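Local coordinates for penicillin-binding protein 1A (Mycobacterium tuberculosis, PDB 5CXW) that builds cross-linked peptidoglycan for the mycobacterial cell wall, its penicillin-sensitive transpeptidase domain, the part described here, joining the peptide side chains of the glycan strands, at residues A106-I112 against L158-N163; A89-T95 against G205-V211. All coordinates share one frame; numbering follows the deposited sequence. Where two conformers were deposited one is given.

Contact 1: A106-I112 against L158-N163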
loop_
_atom_site.group_PDB
_atom_site.type_symbol
_atom_site.label_atom_id
_atom_site.label_comp_id
_atom_site.label_asym_id
_atom_site.label_seq_id
_atom_site.Cartn_x
_atom_site.Cartn_y
_atom_site.Cartn_z
ATOM N N ALA A 106 -7.842 3.245 -12.828
ATOM C CA ALA A 106 -9.170 3.426 -13.402
ATOM C C ALA A 106 -9.131 4.212 -14.724
ATOM O O ALA A 106 -9.840 3.869 -15.681
ATOM C CB ALA A 106 -10.075 4.172 -12.445
ATOM N N ALA A 107 -8.319 5.262 -14.735
ATOM C CA ALA A 107 -8.185 6.095 -15.894
ATOM C C ALA A 107 -7.638 5.299 -17.074
ATOM O O ALA A 107 -8.150 5.337 -18.220
ATOM C CB ALA A 107 -7.284 7.267 -15.590
ATOM N N LEU A 108 -6.535 4.608 -16.842
ATOM C CA LEU A 108 -5.879 3.858 -17.887
ATOM C C LEU A 108 -6.830 2.796 -18.444
ATOM O O LEU A 108 -6.846 2.550 -19.645
ATOM C CB LEU A 108 -4.600 3.216 -17.358
ATOM C CG LEU A 108 -3.468 4.201 -17.092
ATOM C CD1 LEU A 108 -2.481 3.605 -16.103
ATOM C CD2 LEU A 108 -2.739 4.494 -18.339
ATOM N N GLU A 109 -7.648 2.203 -17.579
ATOM C CA GLU A 109 -8.610 1.183 -18.005
ATOM C C GLU A 109 -9.690 1.777 -18.971
ATOM O O GLU A 109 -10.376 1.030 -19.719
ATOM C CB GLU A 109 -9.207 0.536 -16.784
ATOM C CG GLU A 109 -8.249 -0.446 -16.136
ATOM C CD GLU A 109 -8.809 -1.155 -14.938
ATOM O OE1 GLU A 109 -9.845 -0.717 -14.440
ATOM O OE2 GLU A 109 -8.189 -2.152 -14.498
ATOM N N GLN A 110 -9.897 3.088 -18.919
ATOM C CA GLN A 110 -10.850 3.798 -19.753
ATOM C C GLN A 110 -10.218 4.450 -20.941
ATOM O O GLN A 110 -10.838 5.236 -21.629
ATOM C CB GLN A 110 -11.602 4.817 -18.933
ATOM C CG GLN A 110 -12.501 4.179 -17.927
ATOM C CD GLN A 110 -13.375 5.160 -17.153
ATOM O OE1 GLN A 110 -13.729 6.286 -17.603
ATOM N NE2 GLN A 110 -13.802 4.688 -15.986
ATOM N N GLY A 111 -8.932 4.216 -21.145
ATOM C CA GLY A 111 -8.231 4.750 -22.295
ATOM C C GLY A 111 -7.825 6.186 -22.121
ATOM O O GLY A 111 -7.724 6.945 -23.086
ATOM N N ILE A 112 -7.553 6.568 -20.870
ATOM C CA ILE A 112 -6.992 7.853 -20.512
ATOM C C ILE A 112 -5.548 7.539 -20.078
ATOM O O ILE A 112 -5.329 6.961 -18.980
ATOM C CB ILE A 112 -7.784 8.599 -19.378
ATOM C CG1 ILE A 112 -9.242 8.800 -19.802
ATOM C CG2 ILE A 112 -7.141 9.943 -19.031
ATOM C CD1 ILE A 112 -10.171 9.179 -18.674
ATOM N N LEU A 158 -9.014 14.341 -12.470
ATOM C CA LEU A 158 -8.927 13.096 -13.184
ATOM C C LEU A 158 -10.079 12.151 -12.765
ATOM O O LEU A 158 -10.746 11.544 -13.638
ATOM C CB LEU A 158 -7.621 12.413 -12.939
ATOM C CG LEU A 158 -7.437 11.082 -13.644
ATOM C CD1 LEU A 158 -7.529 11.149 -15.165
ATOM C CD2 LEU A 158 -6.106 10.471 -13.209
ATOM N N MET A 159 -10.309 12.047 -11.468
ATOM C CA MET A 159 -11.430 11.224 -10.970
ATOM C C MET A 159 -12.748 11.699 -11.546
ATOM O O MET A 159 -13.574 10.866 -11.946
ATOM C CB MET A 159 -11.467 11.250 -9.443
ATOM C CG MET A 159 -12.781 10.733 -8.840
ATOM S SD MET A 159 -12.760 10.908 -7.084
ATOM C CE MET A 159 -12.946 12.714 -6.973
ATOM N N LEU A 160 -12.996 13.008 -11.585
ATOM C CA LEU A 160 -14.254 13.500 -12.118
ATOM C C LEU A 160 -14.443 13.215 -13.616
ATOM O O LEU A 160 -15.597 13.084 -14.095
ATOM C CB LEU A 160 -14.444 14.957 -11.787
ATOM C CG LEU A 160 -14.572 15.259 -10.311
ATOM C CD1 LEU A 160 -14.536 16.774 -10.164
ATOM C CD2 LEU A 160 -15.763 14.651 -9.627
ATOM N N LYS A 161 -13.354 13.076 -14.339
ATOM C CA LYS A 161 -13.389 12.760 -15.774
ATOM C C LYS A 161 -13.772 11.302 -16.005
ATOM O O LYS A 161 -14.290 10.945 -17.081
ATOM C CB LYS A 161 -11.998 12.979 -16.326
ATOM C CG LYS A 161 -11.739 12.599 -17.781
ATOM C CD LYS A 161 -12.432 13.493 -18.740
ATOM C CE LYS A 161 -11.844 13.165 -20.122
ATOM N NZ LYS A 161 -12.611 13.911 -21.128
ATOM N N LEU A 162 -13.474 10.424 -15.052
ATOM C CA LEU A 162 -13.815 9.026 -15.232
ATOM C C LEU A 162 -15.311 8.754 -15.353
ATOM O O LEU A 162 -16.118 9.338 -14.617
ATOM C CB LEU A 162 -13.375 8.220 -14.020
ATOM C CG LEU A 162 -11.873 8.216 -13.625
ATOM C CD1 LEU A 162 -11.692 7.477 -12.337
ATOM C CD2 LEU A 162 -11.058 7.640 -14.702
ATOM N N ASN A 163 -15.667 7.841 -16.235
ATOM C CA ASN A 163 -16.980 7.227 -16.201
ATOM C C ASN A 163 -17.100 6.513 -14.880
ATOM O O ASN A 163 -16.231 5.703 -14.533
ATOM C CB ASN A 163 -17.113 6.254 -17.352
ATOM C CG ASN A 163 -17.081 6.945 -18.687
ATOM O OD1 ASN A 163 -17.597 8.063 -18.835
ATOM N ND2 ASN A 163 -16.596 6.244 -19.694
#

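Contact 2: A89-T95 against G205-V211. With PEG (di(hydroxyethyl)ether), chain D.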
loop_
_atom_site.group_PDB
_atom_site.type_symbol
_atom_site.label_atom_id
_atom_site.label_comp_id
_atom_site.label_asym_id
_atom_site.label_seq_id
_atom_site.Cartn_x
_atom_site.Cartn_y
_atom_site.Cartn_z
ATOM N N ALA A 89 -1.183 -3.278 11.485
ATOM C CA ALA A 89 -1.234 -3.729 10.107
ATOM C C ALA A 89 -2.637 -4.150 9.661
ATOM O O ALA A 89 -2.855 -4.356 8.462
ATOM C CB ALA A 89 -0.253 -4.894 9.856
ATOM N N GLN A 90 -3.537 -4.291 10.615
ATOM C CA GLN A 90 -4.916 -4.648 10.406
ATOM C C GLN A 90 -5.895 -3.523 10.672
ATOM O O GLN A 90 -7.100 -3.685 10.366
ATOM C CB GLN A 90 -5.291 -5.838 11.298
ATOM C CG GLN A 90 -4.539 -7.116 10.953
ATOM C CD GLN A 90 -4.945 -7.727 9.619
ATOM O OE1 GLN A 90 -6.105 -7.615 9.185
ATOM N NE2 GLN A 90 -4.003 -8.370 8.947
ATOM N N ALA A 91 -5.401 -2.395 11.178
ATOM C CA ALA A 91 -6.253 -1.263 11.526
ATOM C C ALA A 91 -6.814 -0.586 10.309
ATOM O O ALA A 91 -6.139 -0.499 9.263
ATOM C CB ALA A 91 -5.451 -0.261 12.362
ATOM N N GLY A 92 -8.053 -0.111 10.370
ATOM C CA GLY A 92 -8.546 0.724 9.236
ATOM C C GLY A 92 -7.961 2.125 9.291
ATOM O O GLY A 92 -8.149 2.857 10.303
ATOM N N LEU A 93 -7.199 2.492 8.276
ATOM C CA LEU A 93 -6.447 3.707 8.254
ATOM C C LEU A 93 -6.701 4.519 6.988
ATOM O O LEU A 93 -6.760 3.960 5.914
ATOM C CB LEU A 93 -4.959 3.392 8.399
ATOM C CG LEU A 93 -4.517 2.723 9.706
ATOM C CD1 LEU A 93 -3.068 2.217 9.627
ATOM C CD2 LEU A 93 -4.687 3.696 10.885
ATOM N N GLN A 94 -6.722 5.850 7.106
ATOM C CA GLN A 94 -6.726 6.686 5.903
ATOM C C GLN A 94 -5.375 6.592 5.216
ATOM O O GLN A 94 -4.327 6.614 5.879
ATOM C CB GLN A 94 -7.026 8.168 6.219
ATOM C CG GLN A 94 -8.381 8.332 6.903
ATOM C CD GLN A 94 -8.673 9.782 7.111
ATOM O OE1 GLN A 94 -7.933 10.455 7.802
ATOM N NE2 GLN A 94 -9.729 10.277 6.519
ATOM N N THR A 95 -5.401 6.472 3.904
ATOM C CA THR A 95 -4.189 6.262 3.074
ATOM C C THR A 95 -3.617 7.498 2.412
ATOM O O THR A 95 -2.468 7.456 1.860
ATOM C CB THR A 95 -4.511 5.229 1.972
ATOM O OG1 THR A 95 -5.660 5.678 1.257
ATOM C CG2 THR A 95 -4.781 3.900 2.603
ATOM N N GLY A 205 -7.595 9.295 -0.491
ATOM C CA GLY A 205 -7.370 8.291 0.494
ATOM C C GLY A 205 -8.081 8.508 1.801
ATOM O O GLY A 205 -7.516 8.180 2.844
ATOM N N GLN A 206 -9.290 9.070 1.767
ATOM C CA GLN A 206 -10.013 9.420 2.967
ATOM C C GLN A 206 -10.743 8.224 3.619
ATOM O O GLN A 206 -11.068 8.307 4.794
ATOM C CB GLN A 206 -10.952 10.613 2.727
ATOM C CG GLN A 206 -10.248 11.852 2.132
ATOM C CD GLN A 206 -9.918 12.958 3.145
ATOM O OE1 GLN A 206 -9.644 12.703 4.329
ATOM N NE2 GLN A 206 -9.937 14.231 2.666
ATOM N N TYR A 207 -10.942 7.126 2.886
ATOM C CA TYR A 207 -11.527 5.931 3.424
ATOM C C TYR A 207 -10.515 5.102 4.154
ATOM O O TYR A 207 -9.338 5.210 3.931
ATOM C CB TYR A 207 -12.254 5.105 2.315
ATOM C CG TYR A 207 -13.503 5.766 1.886
ATOM C CD1 TYR A 207 -14.697 5.552 2.534
ATOM C CD2 TYR A 207 -13.500 6.641 0.833
ATOM C CE1 TYR A 207 -15.828 6.241 2.203
ATOM C CE2 TYR A 207 -14.636 7.353 0.491
ATOM C CZ TYR A 207 -15.822 7.112 1.158
ATOM O OH TYR A 207 -16.930 7.818 0.774
ATOM N N GLN A 208 -10.998 4.229 5.060
ATOM C CA GLN A 208 -10.129 3.340 5.798
ATOM C C GLN A 208 -9.754 2.142 5.001
ATOM O O GLN A 208 -10.610 1.486 4.396
ATOM C CB GLN A 208 -10.819 2.881 7.082
ATOM C CG GLN A 208 -10.979 3.988 8.085
ATOM C CD GLN A 208 -11.514 3.465 9.416
ATOM O OE1 GLN A 208 -11.749 2.254 9.609
ATOM N NE2 GLN A 208 -11.685 4.368 10.343
ATOM N N THR A 209 -8.453 1.836 4.996
ATOM C CA THR A 209 -7.887 0.687 4.355
ATOM C C THR A 209 -6.789 0.139 5.284
ATOM O O THR A 209 -6.241 0.867 6.123
ATOM C CB THR A 209 -7.235 1.166 3.037
ATOM O OG1 THR A 209 -8.262 1.719 2.217
ATOM C CG2 THR A 209 -6.510 0.067 2.204
ATOM N N ARG A 210 -6.448 -1.138 5.145
ATOM C CA ARG A 210 -5.374 -1.691 6.016
ATOM C C ARG A 210 -4.045 -1.649 5.262
ATOM O O ARG A 210 -3.992 -1.713 4.031
ATOM C CB ARG A 210 -5.675 -3.137 6.359
ATOM C CG ARG A 210 -7.033 -3.382 7.023
ATOM C CD ARG A 210 -7.326 -4.879 7.198
ATOM N NE ARG A 210 -7.604 -5.481 5.888
ATOM C CZ ARG A 210 -7.724 -6.784 5.635
ATOM N NH1 ARG A 210 -7.664 -7.672 6.604
ATOM N NH2 ARG A 210 -8.017 -7.176 4.388
ATOM N N VAL A 211 -2.965 -1.637 6.041
ATOM C CA VAL A 211 -1.622 -1.681 5.491
ATOM C C VAL A 211 -1.476 -2.960 4.653
ATOM O O VAL A 211 -0.892 -2.926 3.553
ATOM C CB VAL A 211 -0.590 -1.644 6.635
ATOM C CG1 VAL A 211 0.834 -1.855 6.148
ATOM C CG2 VAL A 211 -0.623 -0.331 7.407
HETATM O O2 PEG D . -9.527 9.543 10.542
HETATM C C3 PEG D . -10.357 8.508 11.050
HETATM C C4 PEG D . -10.120 7.278 10.220
HETATM O O4 PEG D . -11.201 7.161 9.317
HETATM O O HOH W 1 -3.583 -1.340 8.817
HETATM O O HOH W 2 -11.009 12.798 6.997
HETATM O O HOH W 3 -8.137 4.457 1.615
#

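Contact 1: A106-I112 against L158-N163
The carboxamide of Gln110 lies against the backbone of Asn163 and bonds to both its N and its O. Its OE1 accepts from Asn163 N at 2.8 Å, and its NE2 donates to Asn163 O at 3.0 Å. Both acceptors are met on a lone pair in the carbonyl plane, although Asn163 O sits 18° out of the Gln110 amide plane. The two bonds together fix the rotation of this amide, which the Gln110 chain, extended beyond CG (chi2 -175°), carries across to the other segment.

Beneath these two bonds the contact is apolar. Leu162, the first residue to leave the helical conformation after 152-161, sends its two methyls to successive alanines: CD1 meets Ala106 CB at 3.7 Å, while CD2 presses on the backbone of Ala107, 3.5 Å from its CA. Leu158 reaches the same alanine from a turn earlier, CD1 lying 3.9 Å from Ala107 CB and also touching Ile112 CG2. The other branch of Ile112 ends over the aliphatic part of Lys161, CD1 to CG 3.9 Å.

A Schellman motif at Gly111 ends helix 100-109 and turns Ile112 back to this face. The contact thus joins the C-terminal ends of helices 100-109 and 152-161; helix 165-176 packs on Ala106 and Leu162, and helix 260-270 covers Leu108.

Contact 2: A89-T95 against G205-V211
Gln94 lays its side chain along the backbone of Gln206, CG 3.4 Å from Gln206 O, and NE2 donates to that same oxygen at 2.9 Å in a nearly straight bond (167°). The acceptor lies in the Gln94 amide plane. Lys304 holds the other end of the amide, OE1, which fixes its rotation.

At the far end of the pairing, Arg210 draws its CG and CD past Gln90 O and then bends at chi3 (-71°), bringing NH1 to within 3.0 Å of Gln90 OE1. The amide stands steeply to the guanidinium, 75° between planes, yet NH1 meets an in-plane lone pair of OE1. Asp213 takes NH2 in a salt bridge.

Between these ends Leu93 and Thr209 form an antiparallel hydrogen-bonded pair, each N to the other's O at 2.9 Å. Thr95 CG2 packs on Thr209 CB at 3.7 Å, and one water joins both threonine hydroxyls to Tyr207 O. Thr95 N donates to Gly205 O. The aliphatic part of Gln208 lies over Gly92, with Gln208 CB 3.7 Å from Gly92 C. The amide nitrogen of Gln208 binds a di(hydroxyethyl)ether molecule, probably from crystallisation.

This short, weakly bonded pair of strands, 93-94 and 208-209, lies on the five-stranded sheet: Leu93 and Val211 both rest on Trp307 and Trp320 of strands 303-312 and 315-323, Val211 also touches strand 60-67, and helix 211-222 begins just after Arg210.

Overall arrangement
Both contacts belong to the penicillin-binding transpeptidase domain. Their centres are 23 Å apart and they do not touch, the nearest atoms being about 9 Å from each other. Along the chain, 89-95 comes first, followed by 106-112, 158-163 and finally 205-211, so both halves of contact 1 lie between those of contact 2. Strand 93-94 is followed by helix 100-109, and Ser97, probably the acyl-ester nucleophile, lies in the short connection. Contact 2 thus holds the chain just before Ser97 to segment 205-211, on the five-stranded sheet, whereas contact 1 joins two helices in the helical part of the domain, with the side chain of Leu158 about 14 Å from the bound penicillin V ligand.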